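Local coordinates for putative uncharacterized protein (Archaeoglobus fulgidus, PDB 3VU0) that forms the C-terminal globular domain of an AglB-family protein, a mixed alpha/beta fold that carries the WWDYG sequence motif of that family, at residues A[35-40]-A[109-114]; A[94-97]-A[102-105]; A[147-152]-A[157-162]; A[5-10]-A[41-46]. One frame throughout, in Å; residues are numbered along the deposited sequence.

How the interactions relate
The four contacts are spread around one compact domain with a mixed sheet of strands 33-35, 85-91, 156-161 and 147-153. Along the chain, interaction 4 ties the first helix to helix 41-46. Interaction 1 alternates with it, since 35-40 precedes 41-46 directly, and the two touch where Tyr-40 meets Trp-7. Interaction 2 falls between the halves of interaction 1; their centres lie about 12 Å apart, and Asp-39 and Lys-104 join them by a salt bridge. Interaction 3, a hairpin at the C-terminus, stands about 19 Å from interaction 1, centre to centre, on the opposite side of the domain centre. The WWDYG motif thus touches helix 105-112, the first helix and the loop of interaction 2.

Interaction 1. Residues A[35-40]-A[109-114]; sequences LSWWDY and MQIAGY
Trp-37 and Ile-111 bring the WWDYG motif of the AglB family, here in the loop between strand 33-35 and helix 41-46, against the end of helix 105-112. Just before the motif, Ser-36 holds the loop to strand 85-91 through its OG and the carbonyl of Val-89. At Trp-37, CG lies anti to the backbone N (chi1 -169°), which carries the indole out toward the helix. Its benzo edge ends there against a methyl: CH2 of Trp-37 is 3.2 Å from CD1 of Ile-111, a tight fit, and the methyl sits near the ring plane rather than over a face. The two side chains come from opposite directions. Trp-38 follows, folded back over its neighbour, with its CD1 3.4 Å above the centre of the Trp-37 ring; its NE1 makes a looser approach to the Ile-111 methyl. Asp-39 adds a further layer, OD1 lying over the Trp-38 ring while OD2 forms a salt bridge with Lys-104. The loop then turns, Tyr-40 N bonding to Trp-37 O. Facing all this, helix 105-112 closes in a Schellman motif at Gly-113, where Tyr-114 N reaches Met-109 O at 3.0 Å.

Interaction 2. Residues A[94-97]-A[102-105]; sequences LTVK and KTKF
Thr-103 points into the opposing segment at Thr-95, closing the loop between strand 85-91 and helix 105-112 with a hydroxyl that also makes a capping bond at the start of that helix. With OG1 anti to the backbone N (chi1 172°), the hydroxyl is placed between two backbone groups. It donates to Thr-95 O at 2.8 Å, coming from above the carbonyl plane, with a C=O...donor angle of 106°. As an acceptor, the same OG1 takes the N-H of Phe-105 at 3.0 Å in a nearly straight bond of 163°. One small polar group therefore both ties the loop across and fixes the first turn of the helix.

Apolar side chains flank this bond. The CG2 branch of Val-96 meets the Phe-105 ring at CD1, 3.8 Å away, slanting in obliquely, while Phe-105 also meets Phe-128 edge-to-face and Leu-133 of helix 132-138. The backbone oxygen of Leu-94 lies close to CB of Phe-105. At the start of the first segment, Leu-94 CD2 packs on the root of Lys-104, 3.8 Å from its CB, and the two chains cross at a slant. Beyond CG the lysine runs on extended, away from this contact, and its NZ forms a salt bridge with Glu-93. At the far end a water spans the segments, hydrogen-bonded to Lys-97 N at 2.8 Å and to Lys-102 O at 2.9 Å.

Interaction 3. Residues A[147-152]-A[157-162]; sequences FRLLKN and KIFEVK
Arg-148 lies beside Glu-160, their side chains pointing the same way, with Lys-162 crossing the arginine at about a right angle. Starting at the root, Arg-148 CB has the lysine's CE and NZ as neighbours, and Arg-148 CD is 3.9 Å from Lys-162 NZ. A bend at chi3 (58°) then turns the guanidinium so that Lys-162 CD lies over one of its faces, near the centre. Arg-148 NE approaches Glu-160 OE1 without bonding, and NH2 completes a salt bridge to that oxygen, a weak hydrogen bond of 3.4 Å that is nonetheless straight. The carboxylate oxygen meets the guanidinium at its edge. NH1, by contrast, is 3.8 Å from Lys-162 NZ, a like-charge approach that the glutamate probably eases.

Beneath these groups the strands form an antiparallel beta hairpin, Arg-148 and Glu-160 being a hydrogen-bonded pair. Past Leu-149 the register slips by one in a classic beta bulge: Leu-150 N bonds to Ile-158 O at 2.9 Å, and Lys-151 N reaches the same oxygen weakly. Ile-158 N returns a bond to Lys-151 O.

On the other face Phe-147 reaches helices 73-83 and 132-138 and Phe-159 rests on helix 132-138, while Leu-149 lies by Asn-140. There Leu-149 CD1 makes a CH-pi contact, 4.0 Å from the centroid of the Phe-159 ring, and Phe-147 CE1 touches Val-161 CG2 at 3.8 Å.

Interaction 4. Residues A[5-10]-A[41-46]; sequences MDWKEA and GNWILY
Trp-7 and Trp-43 make the main aromatic contact between these two helical segments, a T-shaped (edge-to-face) pair in which Trp-43 supplies the edge and Trp-7 the face. The five-membered ring of Trp-7 and the six-membered ring of Trp-43 have centroids 4.8 Å apart, and their planes stand at 59°, well tilted from perpendicular. The leading atom is Trp-43 CZ3, which lies over the Trp-7 face toward its rim and comes within 3.6 Å of Trp-7 CG; beside it, Trp-43 CE3 approaches Trp-7 CD2 at 3.7 Å. With its CG anti to the carbonyl carbon (chi1 -81°), Trp-43 extends its benzo ring across the gap between the helices.

The aliphatic part of the contact is looser. Ile-44, one residue on, sets its CG1 4.5 Å from Trp-7 CZ3, at the end of the indole away from the pyrrole ring. Tyr-40 also meets the Trp-7 indole, and the tryptophan rests on Val-89 and Val-91 of strand 85-91 and on Val-156 of strand 156-161.

Polar bonds of the first segment are made to other residues: Asp-6 OD2 bonds to Thr-155 OG1, and Trp-7 N to Thr-4 OG1. The whole is aromatic packing of two helices in an alpha/beta domain, with Trp-7 wedged between the sheet and helix 41-46, whose first residue, Gly-41, completes the WWDYG motif.

Interaction 1. Residues A[35-40]-A[109-114]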
loop_
_atom_site.group_PDB
_atom_site.type_symbol
_atom_site.label_atom_id
_atom_site.label_comp_id
_atom_site.label_asym_id
_atom_site.label_seq_id
_atom_site.Cartn_x
_atom_site.Cartn_y
_atom_site.Cartn_z
ATOM N N LEU A 35 -0.535 -5.844 -4.393
ATOM C CA LEU A 35 0.540 -5.049 -3.814
ATOM C C LEU A 35 0.120 -4.385 -2.509
ATOM O O LEU A 35 -0.951 -3.785 -2.415
ATOM C CB LEU A 35 1.017 -3.987 -4.816
ATOM C CG LEU A 35 2.269 -3.163 -4.468
ATOM C CD1 LEU A 35 2.799 -2.479 -5.720
ATOM C CD2 LEU A 35 1.945 -2.136 -3.390
ATOM N N SER A 36 0.970 -4.524 -1.499
ATOM C CA SER A 36 0.737 -3.925 -0.188
ATOM C C SER A 36 2.088 -3.859 0.503
ATOM O O SER A 36 3.107 -4.214 -0.095
ATOM C CB SER A 36 -0.218 -4.782 0.641
ATOM O OG SER A 36 -0.643 -4.079 1.797
ATOM N N TRP A 37 2.108 -3.406 1.752
ATOM C CA TRP A 37 3.363 -3.339 2.495
ATOM C C TRP A 37 3.724 -4.778 2.874
ATOM O O TRP A 37 2.839 -5.600 3.104
ATOM C CB TRP A 37 3.190 -2.479 3.749
ATOM C CG TRP A 37 4.488 -2.143 4.440
ATOM C CD1 TRP A 37 4.704 -2.114 5.786
ATOM C CD2 TRP A 37 5.729 -1.772 3.825
ATOM N NE1 TRP A 37 6.001 -1.752 6.048
ATOM C CE2 TRP A 37 6.654 -1.534 4.865
ATOM C CE3 TRP A 37 6.151 -1.614 2.498
ATOM C CZ2 TRP A 37 7.981 -1.146 4.621
ATOM C CZ3 TRP A 37 7.472 -1.228 2.254
ATOM C CH2 TRP A 37 8.368 -0.999 3.310
ATOM N N TRP A 38 5.015 -5.082 2.963
ATOM C CA TRP A 38 5.427 -6.449 3.262
ATOM C C TRP A 38 4.911 -7.052 4.570
ATOM O O TRP A 38 4.764 -8.268 4.667
ATOM C CB TRP A 38 6.958 -6.577 3.190
ATOM C CG TRP A 38 7.684 -5.940 4.317
ATOM C CD1 TRP A 38 8.037 -4.626 4.434
ATOM C CD2 TRP A 38 8.133 -6.586 5.510
ATOM N NE1 TRP A 38 8.681 -4.414 5.631
ATOM C CE2 TRP A 38 8.752 -5.602 6.311
ATOM C CE3 TRP A 38 8.074 -7.905 5.980
ATOM C CZ2 TRP A 38 9.308 -5.894 7.562
ATOM C CZ3 TRP A 38 8.630 -8.197 7.229
ATOM C CH2 TRP A 38 9.237 -7.192 8.002
ATOM N N ASP A 39 4.618 -6.219 5.564
ATOM C CA ASP A 39 4.109 -6.723 6.838
ATOM C C ASP A 39 2.840 -7.569 6.693
ATOM O O ASP A 39 2.604 -8.487 7.481
ATOM C CB ASP A 39 3.772 -5.572 7.800
ATOM C CG ASP A 39 4.993 -4.802 8.262
ATOM O OD1 ASP A 39 6.116 -5.343 8.188
ATOM O OD2 ASP A 39 4.813 -3.658 8.723
ATOM N N TYR A 40 2.022 -7.249 5.695
ATOM C CA TYR A 40 0.751 -7.943 5.493
ATOM C C TYR A 40 0.784 -9.063 4.460
ATOM O O TYR A 40 -0.230 -9.742 4.239
ATOM C CB TYR A 40 -0.313 -6.922 5.077
ATOM C CG TYR A 40 -0.189 -5.591 5.785
ATOM C CD1 TYR A 40 -0.313 -5.499 7.173
ATOM C CD2 TYR A 40 0.053 -4.423 5.066
ATOM C CE1 TYR A 40 -0.200 -4.268 7.829
ATOM C CE2 TYR A 40 0.169 -3.189 5.707
ATOM C CZ TYR A 40 0.040 -3.119 7.087
ATOM O OH TYR A 40 0.143 -1.897 7.715
HETATM N N MSE A 109 9.790 4.952 3.723
HETATM C CA MSE A 109 10.708 5.925 3.143
HETATM C C MSE A 109 12.144 5.414 3.197
HETATM O O MSE A 109 12.879 5.502 2.215
HETATM C CB MSE A 109 10.630 7.259 3.888
HETATM C CG MSE A 109 9.390 8.063 3.595
HETATM SE SE MSE A 109 9.531 9.826 4.360
HETATM C CE MSE A 109 10.855 10.567 3.156
ATOM N N GLN A 110 12.547 4.887 4.347
ATOM C CA GLN A 110 13.911 4.384 4.497
ATOM C C GLN A 110 14.224 3.300 3.468
ATOM O O GLN A 110 15.291 3.306 2.857
ATOM C CB GLN A 110 14.124 3.841 5.908
ATOM C CG GLN A 110 13.878 4.873 6.986
ATOM C CD GLN A 110 13.940 4.291 8.380
ATOM O OE1 GLN A 110 13.313 3.271 8.665
ATOM N NE2 GLN A 110 14.687 4.941 9.262
ATOM N N ILE A 111 13.290 2.378 3.268
ATOM C CA ILE A 111 13.496 1.298 2.313
ATOM C C ILE A 111 13.476 1.827 0.883
ATOM O O ILE A 111 14.063 1.230 -0.022
ATOM C CB ILE A 111 12.432 0.199 2.503
ATOM C CG1 ILE A 111 12.538 -0.350 3.928
ATOM C CG2 ILE A 111 12.646 -0.928 1.506
ATOM C CD1 ILE A 111 11.410 -1.258 4.327
ATOM N N ALA A 112 12.812 2.961 0.682
ATOM C CA ALA A 112 12.751 3.574 -0.638
ATOM C C ALA A 112 14.039 4.343 -0.926
ATOM O O ALA A 112 14.250 4.815 -2.044
ATOM C CB ALA A 112 11.552 4.509 -0.733
ATOM N N GLY A 113 14.889 4.486 0.086
ATOM C CA GLY A 113 16.152 5.181 -0.105
ATOM C C GLY A 113 16.276 6.563 0.511
ATOM O O GLY A 113 17.276 7.253 0.290
ATOM N N TYR A 114 15.274 6.977 1.279
ATOM C CA TYR A 114 15.298 8.289 1.919
ATOM C C TYR A 114 15.826 8.201 3.347
ATOM O O TYR A 114 15.836 7.127 3.950
ATOM C CB TYR A 114 13.888 8.892 1.934
ATOM C CG TYR A 114 13.326 9.170 0.559
ATOM C CD1 TYR A 114 13.707 10.305 -0.154
ATOM C CD2 TYR A 114 12.420 8.292 -0.037
ATOM C CE1 TYR A 114 13.198 10.563 -1.432
ATOM C CE2 TYR A 114 11.908 8.537 -1.312
ATOM C CZ TYR A 114 12.301 9.674 -2.003
ATOM O OH TYR A 114 11.795 9.925 -3.259
#

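Interaction 2. Residues A[94-97]-A[102-105]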
loop_
_atom_site.group_PDB
_atom_site.type_symbol
_atom_site.label_atom_id
_atom_site.label_comp_id
_atom_site.label_asym_id
_atom_site.label_seq_id
_atom_site.Cartn_x
_atom_site.Cartn_y
_atom_site.Cartn_z
ATOM N N LEU A 94 -0.139 3.082 7.765
ATOM C CA LEU A 94 0.937 3.403 6.824
ATOM C C LEU A 94 0.998 4.903 6.532
ATOM O O LEU A 94 2.022 5.420 6.089
ATOM C CB LEU A 94 0.723 2.679 5.492
ATOM C CG LEU A 94 0.648 1.152 5.460
ATOM C CD1 LEU A 94 0.498 0.683 4.012
ATOM C CD2 LEU A 94 1.895 0.571 6.081
ATOM N N THR A 95 -0.108 5.593 6.773
ATOM C CA THR A 95 -0.193 7.018 6.493
ATOM C C THR A 95 0.325 7.902 7.616
ATOM O O THR A 95 0.453 7.474 8.761
ATOM C CB THR A 95 -1.645 7.431 6.196
ATOM O OG1 THR A 95 -2.425 7.297 7.389
ATOM C CG2 THR A 95 -2.245 6.541 5.107
ATOM N N VAL A 96 0.625 9.147 7.270
ATOM C CA VAL A 96 1.108 10.113 8.247
ATOM C C VAL A 96 -0.124 10.738 8.886
ATOM O O VAL A 96 -1.047 11.151 8.183
ATOM C CB VAL A 96 1.955 11.210 7.570
ATOM C CG1 VAL A 96 2.355 12.275 8.588
ATOM C CG2 VAL A 96 3.200 10.584 6.953
ATOM N N LYS A 97 -0.146 10.787 10.212
ATOM C CA LYS A 97 -1.271 11.362 10.949
ATOM C C LYS A 97 -0.859 12.695 11.570
ATOM O O LYS A 97 0.231 12.818 12.120
ATOM C CB LYS A 97 -1.734 10.391 12.041
ATOM N N LYS A 102 4.412 9.165 14.726
ATOM C CA LYS A 102 4.460 7.723 14.506
ATOM C C LYS A 102 3.723 7.314 13.239
ATOM O O LYS A 102 2.597 7.741 12.993
ATOM C CB LYS A 102 3.851 6.982 15.699
ATOM C CG LYS A 102 3.827 5.460 15.537
ATOM C CD LYS A 102 2.972 4.803 16.604
ATOM C CE LYS A 102 2.824 3.309 16.351
ATOM N NZ LYS A 102 1.837 2.690 17.284
ATOM N N THR A 103 4.365 6.476 12.435
ATOM C CA THR A 103 3.769 5.999 11.195
ATOM C C THR A 103 4.715 5.028 10.511
ATOM O O THR A 103 5.934 5.156 10.627
ATOM C CB THR A 103 3.484 7.158 10.219
ATOM O OG1 THR A 103 3.079 6.624 8.951
ATOM C CG2 THR A 103 4.730 8.016 10.023
ATOM N N LYS A 104 4.160 4.053 9.802
ATOM C CA LYS A 104 5.006 3.108 9.100
ATOM C C LYS A 104 5.527 3.728 7.807
ATOM O O LYS A 104 6.266 3.094 7.059
ATOM C CB LYS A 104 4.247 1.807 8.824
ATOM C CG LYS A 104 4.001 0.994 10.091
ATOM C CD LYS A 104 3.335 -0.338 9.799
ATOM C CE LYS A 104 3.285 -1.215 11.046
ATOM N NZ LYS A 104 2.779 -2.579 10.715
ATOM N N PHE A 105 5.147 4.978 7.549
ATOM C CA PHE A 105 5.621 5.662 6.351
ATOM C C PHE A 105 7.133 5.894 6.471
ATOM O O PHE A 105 7.838 5.999 5.467
ATOM C CB PHE A 105 4.897 7.003 6.175
ATOM C CG PHE A 105 5.215 7.699 4.878
ATOM C CD1 PHE A 105 5.854 8.937 4.876
ATOM C CD2 PHE A 105 4.874 7.117 3.661
ATOM C CE1 PHE A 105 6.148 9.589 3.676
ATOM C CE2 PHE A 105 5.163 7.759 2.452
ATOM C CZ PHE A 105 5.802 8.998 2.461
HETATM O O HOH W 1 2.236 10.251 11.631
#

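Interaction 3. Residues A[147-152]-A[157-162]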
loop_
_atom_site.group_PDB
_atom_site.type_symbol
_atom_site.label_atom_id
_atom_site.label_comp_id
_atom_site.label_asym_id
_atom_site.label_seq_id
_atom_site.Cartn_x
_atom_site.Cartn_y
_atom_site.Cartn_z
ATOM N N PHE A 147 -6.268 3.929 -10.910
ATOM C CA PHE A 147 -6.644 3.241 -9.679
ATOM C C PHE A 147 -8.029 3.681 -9.246
ATOM O O PHE A 147 -8.401 4.840 -9.418
ATOM C CB PHE A 147 -5.638 3.563 -8.572
ATOM C CG PHE A 147 -4.232 3.171 -8.903
ATOM C CD1 PHE A 147 -3.765 1.894 -8.610
ATOM C CD2 PHE A 147 -3.381 4.072 -9.539
ATOM C CE1 PHE A 147 -2.473 1.515 -8.942
ATOM C CE2 PHE A 147 -2.085 3.703 -9.879
ATOM C CZ PHE A 147 -1.630 2.418 -9.578
ATOM N N ARG A 148 -8.790 2.756 -8.676
ATOM C CA ARG A 148 -10.143 3.060 -8.225
ATOM C C ARG A 148 -10.441 2.268 -6.962
ATOM O O ARG A 148 -10.192 1.061 -6.904
ATOM C CB ARG A 148 -11.145 2.704 -9.334
ATOM C CG ARG A 148 -12.618 2.892 -8.990
ATOM C CD ARG A 148 -13.460 2.822 -10.262
ATOM N NE ARG A 148 -13.285 1.555 -10.975
ATOM C CZ ARG A 148 -13.533 1.385 -12.269
ATOM N NH1 ARG A 148 -13.965 2.401 -13.008
ATOM N NH2 ARG A 148 -13.356 0.196 -12.829
ATOM N N LEU A 149 -10.955 2.954 -5.945
ATOM C CA LEU A 149 -11.292 2.298 -4.691
ATOM C C LEU A 149 -12.379 1.261 -4.953
ATOM O O LEU A 149 -13.440 1.569 -5.506
ATOM C CB LEU A 149 -11.772 3.327 -3.662
ATOM C CG LEU A 149 -12.224 2.762 -2.311
ATOM C CD1 LEU A 149 -11.092 1.955 -1.669
ATOM C CD2 LEU A 149 -12.641 3.916 -1.404
ATOM N N LEU A 150 -12.095 0.028 -4.554
ATOM C CA LEU A 150 -12.994 -1.098 -4.747
ATOM C C LEU A 150 -13.843 -1.355 -3.506
ATOM O O LEU A 150 -15.066 -1.457 -3.579
ATOM C CB LEU A 150 -12.160 -2.344 -5.057
ATOM C CG LEU A 150 -12.670 -3.418 -6.012
ATOM C CD1 LEU A 150 -11.696 -4.598 -5.983
ATOM C CD2 LEU A 150 -14.062 -3.859 -5.613
ATOM N N LYS A 151 -13.184 -1.461 -2.359
ATOM C CA LYS A 151 -13.891 -1.729 -1.117
ATOM C C LYS A 151 -13.170 -1.048 0.041
ATOM O O LYS A 151 -11.945 -1.090 0.129
ATOM C CB LYS A 151 -13.967 -3.241 -0.891
ATOM C CG LYS A 151 -15.172 -3.694 -0.104
ATOM C CD LYS A 151 -16.455 -3.549 -0.916
ATOM C CE LYS A 151 -17.663 -3.982 -0.090
ATOM N NZ LYS A 151 -18.945 -3.871 -0.856
ATOM N N ASN A 152 -13.946 -0.425 0.922
ATOM C CA ASN A 152 -13.416 0.301 2.069
ATOM C C ASN A 152 -13.785 -0.413 3.372
ATOM O O ASN A 152 -14.950 -0.428 3.768
ATOM C CB ASN A 152 -13.993 1.722 2.063
ATOM C CG ASN A 152 -13.457 2.585 3.185
ATOM O OD1 ASN A 152 -12.905 2.086 4.162
ATOM N ND2 ASN A 152 -13.632 3.894 3.053
ATOM N N LYS A 157 -8.181 -0.588 2.953
ATOM C CA LYS A 157 -8.830 -0.288 1.683
ATOM C C LYS A 157 -8.169 -1.073 0.564
ATOM O O LYS A 157 -6.951 -1.237 0.546
ATOM C CB LYS A 157 -8.736 1.211 1.379
ATOM C CG LYS A 157 -9.327 2.090 2.478
ATOM C CD LYS A 157 -9.324 3.570 2.101
ATOM C CE LYS A 157 -9.837 4.429 3.267
ATOM N NZ LYS A 157 -9.892 5.891 2.938
ATOM N N ILE A 158 -8.977 -1.575 -0.362
ATOM C CA ILE A 158 -8.437 -2.312 -1.493
ATOM C C ILE A 158 -8.805 -1.558 -2.758
ATOM O O ILE A 158 -9.939 -1.110 -2.918
ATOM C CB ILE A 158 -8.973 -3.765 -1.561
ATOM C CG1 ILE A 158 -8.364 -4.479 -2.774
ATOM C CG2 ILE A 158 -10.488 -3.773 -1.639
ATOM C CD1 ILE A 158 -8.504 -5.988 -2.724
ATOM N N PHE A 159 -7.825 -1.409 -3.641
ATOM C CA PHE A 159 -8.004 -0.692 -4.893
ATOM C C PHE A 159 -7.804 -1.624 -6.073
ATOM O O PHE A 159 -7.117 -2.643 -5.975
ATOM C CB PHE A 159 -6.994 0.455 -4.993
ATOM C CG PHE A 159 -7.140 1.493 -3.916
ATOM C CD1 PHE A 159 -7.797 2.694 -4.171
ATOM C CD2 PHE A 159 -6.623 1.269 -2.645
ATOM C CE1 PHE A 159 -7.937 3.662 -3.171
ATOM C CE2 PHE A 159 -6.756 2.229 -1.634
ATOM C CZ PHE A 159 -7.411 3.423 -1.895
ATOM N N GLU A 160 -8.402 -1.252 -7.195
ATOM C CA GLU A 160 -8.294 -2.022 -8.420
ATOM C C GLU A 160 -7.463 -1.209 -9.408
ATOM O O GLU A 160 -7.595 0.013 -9.477
ATOM C CB GLU A 160 -9.694 -2.260 -8.984
ATOM C CG GLU A 160 -9.750 -2.988 -10.303
ATOM C CD GLU A 160 -11.179 -3.201 -10.761
ATOM O OE1 GLU A 160 -11.893 -2.190 -10.960
ATOM O OE2 GLU A 160 -11.583 -4.377 -10.912
ATOM N N VAL A 161 -6.591 -1.879 -10.151
ATOM C CA VAL A 161 -5.779 -1.195 -11.147
ATOM C C VAL A 161 -6.590 -1.156 -12.437
ATOM O O VAL A 161 -7.269 -2.123 -12.778
ATOM C CB VAL A 161 -4.451 -1.937 -11.420
ATOM C CG1 VAL A 161 -3.718 -1.272 -12.573
ATOM C CG2 VAL A 161 -3.577 -1.930 -10.174
ATOM N N LYS A 162 -6.530 -0.032 -13.140
ATOM C CA LYS A 162 -7.258 0.119 -14.392
ATOM C C LYS A 162 -6.428 0.925 -15.389
ATOM O O LYS A 162 -6.897 1.912 -15.952
ATOM C CB LYS A 162 -8.604 0.812 -14.141
ATOM C CG LYS A 162 -8.493 2.180 -13.480
ATOM C CD LYS A 162 -9.858 2.804 -13.261
ATOM C CE LYS A 162 -9.734 4.204 -12.668
ATOM N NZ LYS A 162 -11.056 4.875 -12.528
#

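Interaction 4. Residues A[5-10]-A[41-46]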
loop_
_atom_site.group_PDB
_atom_site.type_symbol
_atom_site.label_atom_id
_atom_site.label_comp_id
_atom_site.label_asym_id
_atom_site.label_seq_id
_atom_site.Cartn_x
_atom_site.Cartn_y
_atom_site.Cartn_z
HETATM N N MSE A 5 -10.265 -6.442 13.341
HETATM C CA MSE A 5 -11.584 -6.742 12.799
HETATM C C MSE A 5 -11.636 -6.356 11.321
HETATM O O MSE A 5 -12.115 -7.125 10.481
HETATM C CB MSE A 5 -12.657 -5.974 13.571
HETATM C CG MSE A 5 -13.969 -6.718 13.681
HETATM SE SE MSE A 5 -13.729 -8.373 14.659
HETATM C CE MSE A 5 -13.987 -7.683 16.449
ATOM N N ASP A 6 -11.143 -5.162 11.011
ATOM C CA ASP A 6 -11.123 -4.682 9.635
ATOM C C ASP A 6 -10.337 -5.633 8.729
ATOM O O ASP A 6 -10.786 -5.967 7.631
ATOM C CB ASP A 6 -10.509 -3.277 9.562
ATOM C CG ASP A 6 -11.387 -2.214 10.207
ATOM O OD1 ASP A 6 -12.603 -2.456 10.370
ATOM O OD2 ASP A 6 -10.866 -1.126 10.537
ATOM N N TRP A 7 -9.167 -6.069 9.184
ATOM C CA TRP A 7 -8.351 -6.978 8.388
ATOM C C TRP A 7 -9.061 -8.302 8.133
ATOM O O TRP A 7 -9.011 -8.843 7.028
ATOM C CB TRP A 7 -7.005 -7.238 9.075
ATOM C CG TRP A 7 -5.916 -6.357 8.561
ATOM C CD1 TRP A 7 -5.292 -5.336 9.228
ATOM C CD2 TRP A 7 -5.333 -6.399 7.254
ATOM N NE1 TRP A 7 -4.360 -4.741 8.412
ATOM C CE2 TRP A 7 -4.366 -5.371 7.195
ATOM C CE3 TRP A 7 -5.541 -7.200 6.122
ATOM C CZ2 TRP A 7 -3.598 -5.131 6.053
ATOM C CZ3 TRP A 7 -4.777 -6.960 4.986
ATOM C CH2 TRP A 7 -3.818 -5.928 4.961
ATOM N N LYS A 8 -9.718 -8.817 9.167
ATOM C CA LYS A 8 -10.446 -10.076 9.067
ATOM C C LYS A 8 -11.510 -9.982 7.980
ATOM O O LYS A 8 -11.656 -10.886 7.155
ATOM C CB LYS A 8 -11.095 -10.409 10.407
ATOM N N GLU A 9 -12.243 -8.876 7.979
ATOM C CA GLU A 9 -13.295 -8.666 6.996
ATOM C C GLU A 9 -12.708 -8.445 5.607
ATOM O O GLU A 9 -13.255 -8.909 4.609
ATOM C CB GLU A 9 -14.149 -7.458 7.378
ATOM C CG GLU A 9 -15.467 -7.417 6.627
ATOM C CD GLU A 9 -16.134 -6.058 6.661
ATOM O OE1 GLU A 9 -15.956 -5.320 7.652
ATOM O OE2 GLU A 9 -16.855 -5.734 5.694
ATOM N N ALA A 10 -11.590 -7.730 5.547
ATOM C CA ALA A 10 -10.939 -7.447 4.274
ATOM C C ALA A 10 -10.405 -8.718 3.629
ATOM O O ALA A 10 -10.597 -8.950 2.433
ATOM C CB ALA A 10 -9.805 -6.446 4.479
ATOM N N GLY A 41 1.938 -9.253 3.830
ATOM C CA GLY A 41 2.074 -10.271 2.803
ATOM C C GLY A 41 1.566 -11.659 3.151
ATOM O O GLY A 41 0.783 -12.242 2.395
ATOM N N ASN A 42 2.008 -12.194 4.287
ATOM C CA ASN A 42 1.598 -13.530 4.704
ATOM C C ASN A 42 0.095 -13.665 4.899
ATOM O O ASN A 42 -0.476 -14.721 4.622
ATOM C CB ASN A 42 2.330 -13.944 5.988
ATOM C CG ASN A 42 3.808 -14.201 5.753
ATOM O OD1 ASN A 42 4.185 -14.794 4.748
ATOM N ND2 ASN A 42 4.648 -13.764 6.684
ATOM N N TRP A 43 -0.546 -12.601 5.372
ATOM C CA TRP A 43 -1.988 -12.628 5.578
ATOM C C TRP A 43 -2.706 -12.753 4.241
ATOM O O TRP A 43 -3.614 -13.571 4.072
ATOM C CB TRP A 43 -2.465 -11.351 6.277
ATOM C CG TRP A 43 -2.276 -11.338 7.763
ATOM C CD1 TRP A 43 -1.977 -12.403 8.567
ATOM C CD2 TRP A 43 -2.452 -10.214 8.635
ATOM N NE1 TRP A 43 -1.961 -12.012 9.885
ATOM C CE2 TRP A 43 -2.250 -10.673 9.955
ATOM C CE3 TRP A 43 -2.764 -8.861 8.427
ATOM C CZ2 TRP A 43 -2.352 -9.827 11.065
ATOM C CZ3 TRP A 43 -2.865 -8.020 9.529
ATOM C CH2 TRP A 43 -2.659 -8.509 10.835
ATOM N N ILE A 44 -2.295 -11.926 3.289
ATOM C CA ILE A 44 -2.904 -11.930 1.974
ATOM C C ILE A 44 -2.638 -13.246 1.251
ATOM O O ILE A 44 -3.543 -13.829 0.647
ATOM C CB ILE A 44 -2.373 -10.752 1.143
ATOM C CG1 ILE A 44 -2.772 -9.439 1.824
ATOM C CG2 ILE A 44 -2.926 -10.810 -0.278
ATOM C CD1 ILE A 44 -2.187 -8.200 1.173
ATOM N N LEU A 45 -1.400 -13.719 1.338
ATOM C CA LEU A 45 -1.007 -14.961 0.684
ATOM C C LEU A 45 -1.644 -16.207 1.303
ATOM O O LEU A 45 -2.175 -17.058 0.588
ATOM C CB LEU A 45 0.519 -15.114 0.720
ATOM C CG LEU A 45 1.267 -15.595 -0.533
ATOM C CD1 LEU A 45 2.508 -16.350 -0.086
ATOM C CD2 LEU A 45 0.396 -16.504 -1.388
ATOM N N TYR A 46 -1.605 -16.312 2.627
ATOM C CA TYR A 46 -2.142 -17.493 3.300
ATOM C C TYR A 46 -3.580 -17.439 3.797
ATOM O O TYR A 46 -4.212 -18.479 3.961
ATOM C CB TYR A 46 -1.205 -17.889 4.449
ATOM C CG TYR A 46 0.187 -18.214 3.953
ATOM C CD1 TYR A 46 0.401 -19.272 3.071
ATOM C CD2 TYR A 46 1.281 -17.429 4.316
ATOM C CE1 TYR A 46 1.667 -19.537 2.555
ATOM C CE2 TYR A 46 2.552 -17.686 3.806
ATOM C CZ TYR A 46 2.737 -18.739 2.927
ATOM O OH TYR A 46 3.985 -18.986 2.408
#